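Local structure of quinoline 2-oxidoreductase medium subunit (Pseudomonas putida, 1T3Q) at residues 91-96 and 126-131; 96-101 and 185-190; 191-196 and 214-219. The protein binds FAD as the flavoprotein subunit of the molybdenum hydroxylase quinoline 2-oxidoreductase and probably passes electrons through this flavin. One frame throughout, in Å; residues are numbered along the deposited sequence.

The centres of the three contacts form a nearly even triangle: contacts 1 and 2 are about 14 Å apart, and contact 3 is about 13 Å from each. Contacts 1 and 2 share helix 92-97 and Val-96, and their segments alternate along the chain, whereas contact 3 follows contact 1 in series. Contact 1 pairs two helices of the FAD-binding domain, contact 2 joins that domain to the loop between strands 177-183 and 193-202, and contact 3 continues directly from that loop into the C-terminal domain's sheet. Phe-126 joins contact 1 to contact 3 by packing on Met-194, Ala-196 and Gly-214; contact 2 holds pocket residues from both domains, which puts the flavin where they meet.

Contact 1 of 3, residues 91-96 and 126-131; sequences PILPKV and FLMATL
Val-96 and Leu-127 reach toward each other tip to tip, and here the contact is tightest. CD2 of Leu-127 comes to 3.7 Å from CG2 of Val-96 and 3.9 Å from Val-96 CB, so this methyl sits against the branch point of the valine, while Leu-127 CD1 bears on the same CG2. The leucine gets there because its CG is anti to the backbone N (chi1 -173°), which carries the fork into the gap between the helices. On another flank CD2 of Leu-93 lies 4.1 Å from CD2 of Leu-127, the two side chains crossing obliquely. Leu-127 is thus wedged against Leu-93 and Val-96, and more of its surface is buried here than that of any other residue in the two segments. A second close touch joins Ile-92 CG2 to Leu-131 CD1 at 3.9 Å.

Between these points the fit is looser: Ile-92 CG1 and Leu-127 CD1 are 4.5 Å apart, as are Leu-93 CG and Met-128 CE. Trp-178 of strand 177-183 covers Ile-92 and Leu-131, and Ile-171 of strand 165-172 packs on Leu-93, Met-128 and Leu-131. On the solvent side, Pro-91, just before helix 92-97, and Lys-95 on it are exposed; the lysine forms a salt bridge with Glu-179.

The segment axes approach to 11.5 Å at 159° between their directions, a spacing filled by apolar side chains, mostly branched ones. This is near-antiparallel helix-helix packing, with helices 92-97 and 123-130 forming part of the buried core of the FAD-binding domain of a molybdenum hydroxylase flavoprotein subunit.

Contact 2 of 3, residues 96-101 and 185-190; sequences VLAHVA and RRKGDY. With FAD (flavin-adenine dinucleotide), chain R.
Lys-187 lies across one face of the His-99 imidazole, the two side chains crossing at about a right angle. The contact brings a type II beta turn, Arg-186 to Asp-189, against the type I turn Leu-97 to Val-100 at the flavin end of the FAD pocket. CE of Lys-187 makes an off-centre CH-pi contact, 4.2 Å from the centroid of the His-99 ring and 29° off its normal. With chi1 at -178° its CG points opposite the backbone N, and the fully extended chain beyond carries CE across to the ring. A water meets the ring edge in plane, 2.7 Å from His-99 ND1, and weakly accepts from Gly-188 N.

Gly-188 CA lies 3.6 Å from Ala-101 O, and a beta carbon here would crowd that oxygen. The turn is braced by Arg-186, whose NE and NH1 grip Asp-189 OD2 side-on: NE, at 3.1 Å from OD2, comes from above the carboxylate plane, while NH1 meets OD2 on its syn lone pair. Asp-718 of the large subunit pairs with the same arginine.

Beyond the turn, one face of the Tyr-190 ring covers the flavin, with FAD C4X 3.7 Å above its plane and offset toward the rim. With a leucine in its place, the flat aromatic cover and the hydroxyl near C10 would be missing, and this side of the isoalloxazine would probably be less closely packed. On the opposite flavin face, Ala-101 CB sits 3.4 Å from FAD N5, and Ala-101 N donates a weak but fairly straight hydrogen bond to FAD O4 (3.2 Å, 163°).

Contact 3 of 3, residues 191-196 and 214-219; sequences ALVMAA and GAVEER
Met-194 lays its CG over the peptide of Gly-214, 3.4 Å from Gly-214 O. The two residues form an antiparallel hydrogen-bonded pair in the four-stranded sheet of the C-terminal domain, between strands 193-202 and 205-214. Met-194 N donates to Gly-214 O at 3.0 Å, and Gly-214 N returns a bond to Met-194 O at 2.8 Å and 169°.

With chi1 at 58°, the methionine CG sits between the backbone N and the carbonyl carbon, turned over its partner; a beta carbon on Gly-214 would collide with it. The bend at chi3 then brings Met-194 CE to 4.3 Å from Ala-215 CB. Glu-123 and Phe-126 of helix 123-130 also pack on this methionine, which links the sheet to the FAD-binding domain.

After Gly-214 the chain leaves the strand: Ala-215 has a positive phi of 68°, and its CB lies 3.8 Å from Ala-191 O. Leu-251 and Pro-253 pack on Val-216. Val-193 packs on Leu-267 and Ile-271 of helix 261-284, and its CG1 also touches Val-216 CG2 at 3.7 Å.

Contact 1 of 3, residues 91-96 and 126-131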
# COMPACT_ATOMS: atom_id res chain seq x y z
N PRO C 91 19.60 4.70 -55.47
CA PRO C 91 19.02 3.45 -54.95
C PRO C 91 19.89 2.64 -54.00
O PRO C 91 19.37 1.84 -53.23
CB PRO C 91 18.66 2.69 -56.23
CG PRO C 91 19.64 3.20 -57.23
CD PRO C 91 19.65 4.68 -56.94
N ILE C 92 21.20 2.83 -54.06
CA ILE C 92 22.09 2.09 -53.18
C ILE C 92 21.95 2.58 -51.74
O ILE C 92 22.16 1.82 -50.79
CB ILE C 92 23.57 2.21 -53.61
CG1 ILE C 92 24.45 1.33 -52.72
CG2 ILE C 92 24.03 3.67 -53.54
CD1 ILE C 92 24.15 -0.16 -52.83
N LEU C 93 21.57 3.85 -51.57
CA LEU C 93 21.42 4.42 -50.23
C LEU C 93 20.39 3.66 -49.39
O LEU C 93 20.70 3.21 -48.29
CB LEU C 93 21.03 5.90 -50.33
CG LEU C 93 21.71 6.87 -49.35
CD1 LEU C 93 21.01 8.22 -49.42
CD2 LEU C 93 21.66 6.33 -47.94
N PRO C 94 19.16 3.51 -49.90
CA PRO C 94 18.19 2.78 -49.08
C PRO C 94 18.55 1.31 -48.86
O PRO C 94 18.18 0.73 -47.84
CB PRO C 94 16.87 2.97 -49.84
CG PRO C 94 17.30 3.24 -51.25
CD PRO C 94 18.51 4.12 -51.07
N LYS C 95 19.29 0.71 -49.78
CA LYS C 95 19.67 -0.69 -49.61
C LYS C 95 20.71 -0.83 -48.49
O LYS C 95 20.75 -1.84 -47.79
CB LYS C 95 20.20 -1.27 -50.92
CG LYS C 95 19.13 -1.34 -52.00
CD LYS C 95 19.45 -2.33 -53.10
CE LYS C 95 20.68 -1.93 -53.88
NZ LYS C 95 20.89 -2.86 -55.03
N VAL C 96 21.53 0.20 -48.32
CA VAL C 96 22.55 0.19 -47.28
C VAL C 96 21.90 0.46 -45.93
O VAL C 96 22.25 -0.15 -44.92
CB VAL C 96 23.63 1.28 -47.54
CG1 VAL C 96 24.58 1.37 -46.35
CG2 VAL C 96 24.41 0.94 -48.81
N PHE C 126 31.12 5.47 -44.33
CA PHE C 126 31.74 4.61 -45.33
C PHE C 126 31.13 4.81 -46.71
O PHE C 126 31.84 4.94 -47.70
CB PHE C 126 31.59 3.13 -44.94
CG PHE C 126 31.80 2.18 -46.08
CD1 PHE C 126 33.08 1.93 -46.58
CD2 PHE C 126 30.72 1.56 -46.70
CE1 PHE C 126 33.28 1.08 -47.67
CE2 PHE C 126 30.90 0.71 -47.79
CZ PHE C 126 32.19 0.47 -48.28
N LEU C 127 29.80 4.83 -46.77
CA LEU C 127 29.10 4.98 -48.04
C LEU C 127 29.30 6.34 -48.70
O LEU C 127 29.60 6.42 -49.90
CB LEU C 127 27.60 4.73 -47.85
CG LEU C 127 26.79 4.70 -49.15
CD1 LEU C 127 27.25 3.53 -50.02
CD2 LEU C 127 25.31 4.57 -48.82
N MET C 128 29.13 7.41 -47.94
CA MET C 128 29.30 8.75 -48.50
C MET C 128 30.69 8.93 -49.11
O MET C 128 30.83 9.49 -50.19
CB MET C 128 29.04 9.81 -47.43
CG MET C 128 27.61 9.83 -46.92
SD MET C 128 26.38 10.01 -48.24
CE MET C 128 25.83 8.30 -48.45
N ALA C 129 31.71 8.44 -48.41
CA ALA C 129 33.08 8.55 -48.92
C ALA C 129 33.22 7.76 -50.21
O ALA C 129 33.78 8.25 -51.19
CB ALA C 129 34.07 8.03 -47.88
N THR C 130 32.69 6.55 -50.19
CA THR C 130 32.74 5.66 -51.34
C THR C 130 32.00 6.20 -52.56
O THR C 130 32.42 6.01 -53.70
CB THR C 130 32.17 4.27 -50.96
OG1 THR C 130 32.98 3.70 -49.92
CG2 THR C 130 32.16 3.34 -52.15
N LEU C 131 30.89 6.89 -52.31
CA LEU C 131 30.10 7.46 -53.40
C LEU C 131 30.62 8.82 -53.83
O LEU C 131 30.04 9.48 -54.69
CB LEU C 131 28.63 7.57 -52.98
CG LEU C 131 27.94 6.23 -52.76
CD1 LEU C 131 26.52 6.46 -52.30
CD2 LEU C 131 27.97 5.42 -54.06

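Contact 2 of 3, residues 96-101 and 185-190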
# COMPACT_ATOMS: atom_id res chain seq x y z
N VAL C 96 21.53 0.20 -48.32
CA VAL C 96 22.55 0.19 -47.28
C VAL C 96 21.90 0.46 -45.93
O VAL C 96 22.25 -0.15 -44.92
CB VAL C 96 23.63 1.28 -47.54
CG1 VAL C 96 24.58 1.37 -46.35
CG2 VAL C 96 24.41 0.94 -48.81
N LEU C 97 20.93 1.38 -45.92
CA LEU C 97 20.23 1.75 -44.69
C LEU C 97 19.45 0.60 -44.06
O LEU C 97 19.11 0.66 -42.88
CB LEU C 97 19.31 2.93 -44.97
CG LEU C 97 20.04 4.26 -45.20
CD1 LEU C 97 19.11 5.28 -45.82
CD2 LEU C 97 20.59 4.76 -43.87
N ALA C 98 19.15 -0.43 -44.84
CA ALA C 98 18.43 -1.58 -44.32
C ALA C 98 19.27 -2.30 -43.26
O ALA C 98 18.74 -2.99 -42.38
CB ALA C 98 18.08 -2.55 -45.45
N HIS C 99 20.58 -2.11 -43.35
CA HIS C 99 21.53 -2.73 -42.42
C HIS C 99 21.77 -1.89 -41.17
O HIS C 99 22.32 -2.37 -40.18
CB HIS C 99 22.87 -2.97 -43.12
CG HIS C 99 22.81 -3.99 -44.22
ND1 HIS C 99 22.86 -5.35 -43.97
CD2 HIS C 99 22.68 -3.86 -45.56
CE1 HIS C 99 22.76 -6.01 -45.11
NE2 HIS C 99 22.65 -5.13 -46.09
N VAL C 100 21.36 -0.63 -41.21
CA VAL C 100 21.57 0.26 -40.07
C VAL C 100 20.56 0.09 -38.93
O VAL C 100 19.37 0.38 -39.08
CB VAL C 100 21.57 1.74 -40.53
CG1 VAL C 100 21.67 2.67 -39.33
CG2 VAL C 100 22.74 1.99 -41.48
N ALA C 101 21.07 -0.38 -37.79
CA ALA C 101 20.27 -0.59 -36.59
C ALA C 101 18.92 -1.25 -36.87
O ALA C 101 18.80 -2.18 -37.67
CB ALA C 101 20.06 0.74 -35.88
N ARG C 185 26.91 -10.08 -36.54
CA ARG C 185 26.40 -11.23 -35.78
C ARG C 185 24.95 -11.52 -36.16
O ARG C 185 24.59 -12.67 -36.45
CB ARG C 185 26.53 -10.96 -34.28
CG ARG C 185 27.98 -10.79 -33.81
CD ARG C 185 28.76 -12.09 -33.93
NE ARG C 185 28.74 -12.86 -32.68
CZ ARG C 185 28.45 -14.15 -32.61
NH1 ARG C 185 28.46 -14.77 -31.44
NH2 ARG C 185 28.12 -14.82 -33.70
N ARG C 186 24.12 -10.48 -36.15
CA ARG C 186 22.71 -10.57 -36.54
C ARG C 186 22.46 -9.33 -37.39
O ARG C 186 23.00 -8.26 -37.09
CB ARG C 186 21.77 -10.53 -35.33
CG ARG C 186 21.63 -11.84 -34.55
CD ARG C 186 22.86 -12.14 -33.72
NE ARG C 186 23.18 -11.02 -32.84
CZ ARG C 186 22.52 -10.72 -31.73
NH1 ARG C 186 22.89 -9.67 -31.01
NH2 ARG C 186 21.51 -11.47 -31.33
N LYS C 187 21.66 -9.44 -38.45
CA LYS C 187 21.39 -8.28 -39.28
C LYS C 187 20.91 -7.13 -38.40
O LYS C 187 19.97 -7.28 -37.62
CB LYS C 187 20.35 -8.58 -40.36
CG LYS C 187 20.10 -7.38 -41.28
CD LYS C 187 19.33 -7.74 -42.52
CE LYS C 187 19.27 -6.55 -43.48
NZ LYS C 187 18.64 -6.91 -44.78
N GLY C 188 21.58 -5.98 -38.54
CA GLY C 188 21.23 -4.82 -37.73
C GLY C 188 22.37 -4.54 -36.77
O GLY C 188 22.55 -3.41 -36.31
N ASP C 189 23.14 -5.58 -36.48
CA ASP C 189 24.29 -5.50 -35.58
C ASP C 189 25.43 -4.71 -36.23
O ASP C 189 25.55 -4.70 -37.46
CB ASP C 189 24.80 -6.91 -35.25
CG ASP C 189 24.00 -7.59 -34.16
OD1 ASP C 189 22.78 -7.37 -34.08
OD2 ASP C 189 24.61 -8.35 -33.38
N TYR C 190 26.26 -4.07 -35.42
CA TYR C 190 27.41 -3.34 -35.95
C TYR C 190 28.24 -4.35 -36.71
O TYR C 190 28.61 -5.40 -36.18
CB TYR C 190 28.23 -2.72 -34.83
CG TYR C 190 27.87 -1.28 -34.55
CD1 TYR C 190 28.23 -0.27 -35.44
CD2 TYR C 190 27.16 -0.93 -33.40
CE1 TYR C 190 27.89 1.05 -35.20
CE2 TYR C 190 26.81 0.40 -33.15
CZ TYR C 190 27.17 1.38 -34.05
OH TYR C 190 26.83 2.69 -33.81
PA FAD R . 23.03 12.46 -32.48
O1A FAD R . 23.22 11.26 -31.62
O2A FAD R . 22.26 13.46 -32.05
O5B FAD R . 24.46 12.97 -32.42
C5B FAD R . 25.59 12.45 -33.20
C4B FAD R . 26.86 13.37 -32.94
O4B FAD R . 26.93 14.29 -34.10
C3B FAD R . 26.92 14.30 -31.68
O3B FAD R . 28.23 14.48 -31.23
C2B FAD R . 26.25 15.61 -32.22
O2B FAD R . 26.68 16.75 -31.53
C1B FAD R . 26.78 15.67 -33.62
N9A FAD R . 25.87 16.26 -34.60
C8A FAD R . 24.62 15.81 -34.95
N7A FAD R . 24.12 16.41 -36.03
C5A FAD R . 25.09 17.32 -36.40
C6A FAD R . 25.19 18.29 -37.53
N6A FAD R . 24.25 18.48 -38.42
N1A FAD R . 26.37 19.03 -37.57
C2A FAD R . 27.38 18.86 -36.65
N3A FAD R . 27.38 18.01 -35.59
C4A FAD R . 26.19 17.29 -35.46
N1 FAD R . 24.61 3.43 -36.80
C2 FAD R . 25.07 2.78 -37.87
O2 FAD R . 25.80 3.31 -38.67
N3 FAD R . 24.89 1.37 -38.03
C4 FAD R . 24.30 0.58 -37.04
O4 FAD R . 24.21 -0.61 -37.21
C4X FAD R . 23.86 1.26 -35.82
N5 FAD R . 23.28 0.55 -34.79
C5X FAD R . 22.79 1.25 -33.71
C6 FAD R . 22.19 0.50 -32.65
C7 FAD R . 21.66 1.12 -31.52
C7M FAD R . 21.07 0.27 -30.42
C8 FAD R . 21.69 2.60 -31.41
C8M FAD R . 21.13 3.34 -30.22
C9 FAD R . 22.26 3.36 -32.46
C9A FAD R . 22.82 2.71 -33.60
N10 FAD R . 23.45 3.42 -34.72
C10 FAD R . 23.99 2.74 -35.77
C1' FAD R . 23.66 4.88 -34.59
C2' FAD R . 22.64 5.72 -35.41
O2' FAD R . 22.96 5.63 -36.80
C3' FAD R . 22.75 7.15 -34.89
O3' FAD R . 21.48 7.76 -35.11
C4' FAD R . 23.85 7.99 -35.60
O4' FAD R . 25.14 7.39 -35.44
C5' FAD R . 23.85 9.35 -34.95
O5' FAD R . 22.78 10.24 -35.62
P FAD R . 21.87 11.07 -34.75
O1P FAD R . 20.99 11.86 -35.72
O2P FAD R . 21.22 10.32 -33.78
O3P FAD R . 22.71 12.04 -34.03
O HOH W 1 23.19 -6.32 -41.43

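Contact 3 of 3, residues 191-196 and 214-219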
# COMPACT_ATOMS: atom_id res chain seq x y z
N ALA C 191 28.54 -4.04 -37.97
CA ALA C 191 29.29 -4.94 -38.83
C ALA C 191 30.76 -5.10 -38.45
O ALA C 191 31.41 -4.15 -38.04
CB ALA C 191 29.19 -4.47 -40.27
N LEU C 192 31.27 -6.31 -38.60
CA LEU C 192 32.67 -6.56 -38.33
C LEU C 192 33.40 -6.06 -39.58
O LEU C 192 34.51 -5.54 -39.50
CB LEU C 192 32.94 -8.06 -38.14
CG LEU C 192 32.41 -8.70 -36.86
CD1 LEU C 192 32.83 -10.16 -36.81
CD2 LEU C 192 32.97 -7.96 -35.65
N VAL C 193 32.74 -6.21 -40.73
CA VAL C 193 33.28 -5.77 -42.01
C VAL C 193 32.16 -5.49 -43.01
O VAL C 193 31.14 -6.19 -43.03
CB VAL C 193 34.21 -6.84 -42.64
CG1 VAL C 193 35.40 -7.13 -41.73
CG2 VAL C 193 33.43 -8.13 -42.91
N MET C 194 32.33 -4.45 -43.82
CA MET C 194 31.35 -4.13 -44.84
C MET C 194 32.10 -3.86 -46.13
O MET C 194 33.29 -3.53 -46.11
CB MET C 194 30.50 -2.91 -44.44
CG MET C 194 31.27 -1.63 -44.15
SD MET C 194 30.11 -0.29 -43.78
CE MET C 194 29.71 -0.63 -42.09
N ALA C 195 31.42 -4.02 -47.26
CA ALA C 195 32.05 -3.80 -48.55
C ALA C 195 31.03 -3.34 -49.58
O ALA C 195 29.85 -3.70 -49.52
CB ALA C 195 32.74 -5.08 -49.03
N ALA C 196 31.50 -2.55 -50.53
CA ALA C 196 30.66 -2.03 -51.59
C ALA C 196 31.40 -2.25 -52.89
O ALA C 196 32.63 -2.17 -52.94
CB ALA C 196 30.38 -0.55 -51.38
N GLY C 214 34.74 -1.19 -45.52
CA GLY C 214 34.57 -0.35 -44.35
C GLY C 214 34.57 -1.16 -43.08
O GLY C 214 34.44 -2.39 -43.11
N ALA C 215 34.72 -0.48 -41.95
CA ALA C 215 34.72 -1.11 -40.63
C ALA C 215 35.93 -2.01 -40.39
O ALA C 215 36.08 -2.59 -39.32
CB ALA C 215 33.43 -1.91 -40.43
N VAL C 216 36.80 -2.13 -41.39
CA VAL C 216 38.00 -2.94 -41.22
C VAL C 216 39.05 -2.03 -40.61
O VAL C 216 39.78 -2.42 -39.69
CB VAL C 216 38.50 -3.50 -42.57
CG1 VAL C 216 39.76 -4.32 -42.35
CG2 VAL C 216 37.42 -4.35 -43.20
N GLU C 217 39.13 -0.81 -41.13
CA GLU C 217 40.07 0.18 -40.62
C GLU C 217 39.28 1.42 -40.21
O GLU C 217 38.08 1.50 -40.45
CB GLU C 217 41.13 0.50 -41.68
CG GLU C 217 42.12 -0.64 -41.84
CD GLU C 217 43.25 -0.34 -42.81
OE1 GLU C 217 44.21 -1.13 -42.85
OE2 GLU C 217 43.17 0.69 -43.52
N GLU C 218 39.96 2.38 -39.59
CA GLU C 218 39.29 3.59 -39.13
C GLU C 218 38.62 4.45 -40.20
O GLU C 218 37.79 5.30 -39.88
CB GLU C 218 40.27 4.46 -38.33
CG GLU C 218 40.26 4.13 -36.85
CD GLU C 218 41.00 5.15 -36.02
OE1 GLU C 218 40.83 6.36 -36.29
OE2 GLU C 218 41.74 4.74 -35.10
N ARG C 219 38.97 4.22 -41.46
CA ARG C 219 38.38 4.98 -42.56
C ARG C 219 38.09 4.00 -43.69
O ARG C 219 38.64 2.91 -43.73
CB ARG C 219 39.34 6.05 -43.06
CG ARG C 219 40.05 6.84 -41.97
CD ARG C 219 41.06 7.79 -42.56
NE ARG C 219 40.43 8.91 -43.25
CZ ARG C 219 41.07 9.81 -43.98
NH1 ARG C 219 40.40 10.79 -44.56
NH2 ARG C 219 42.39 9.72 -44.14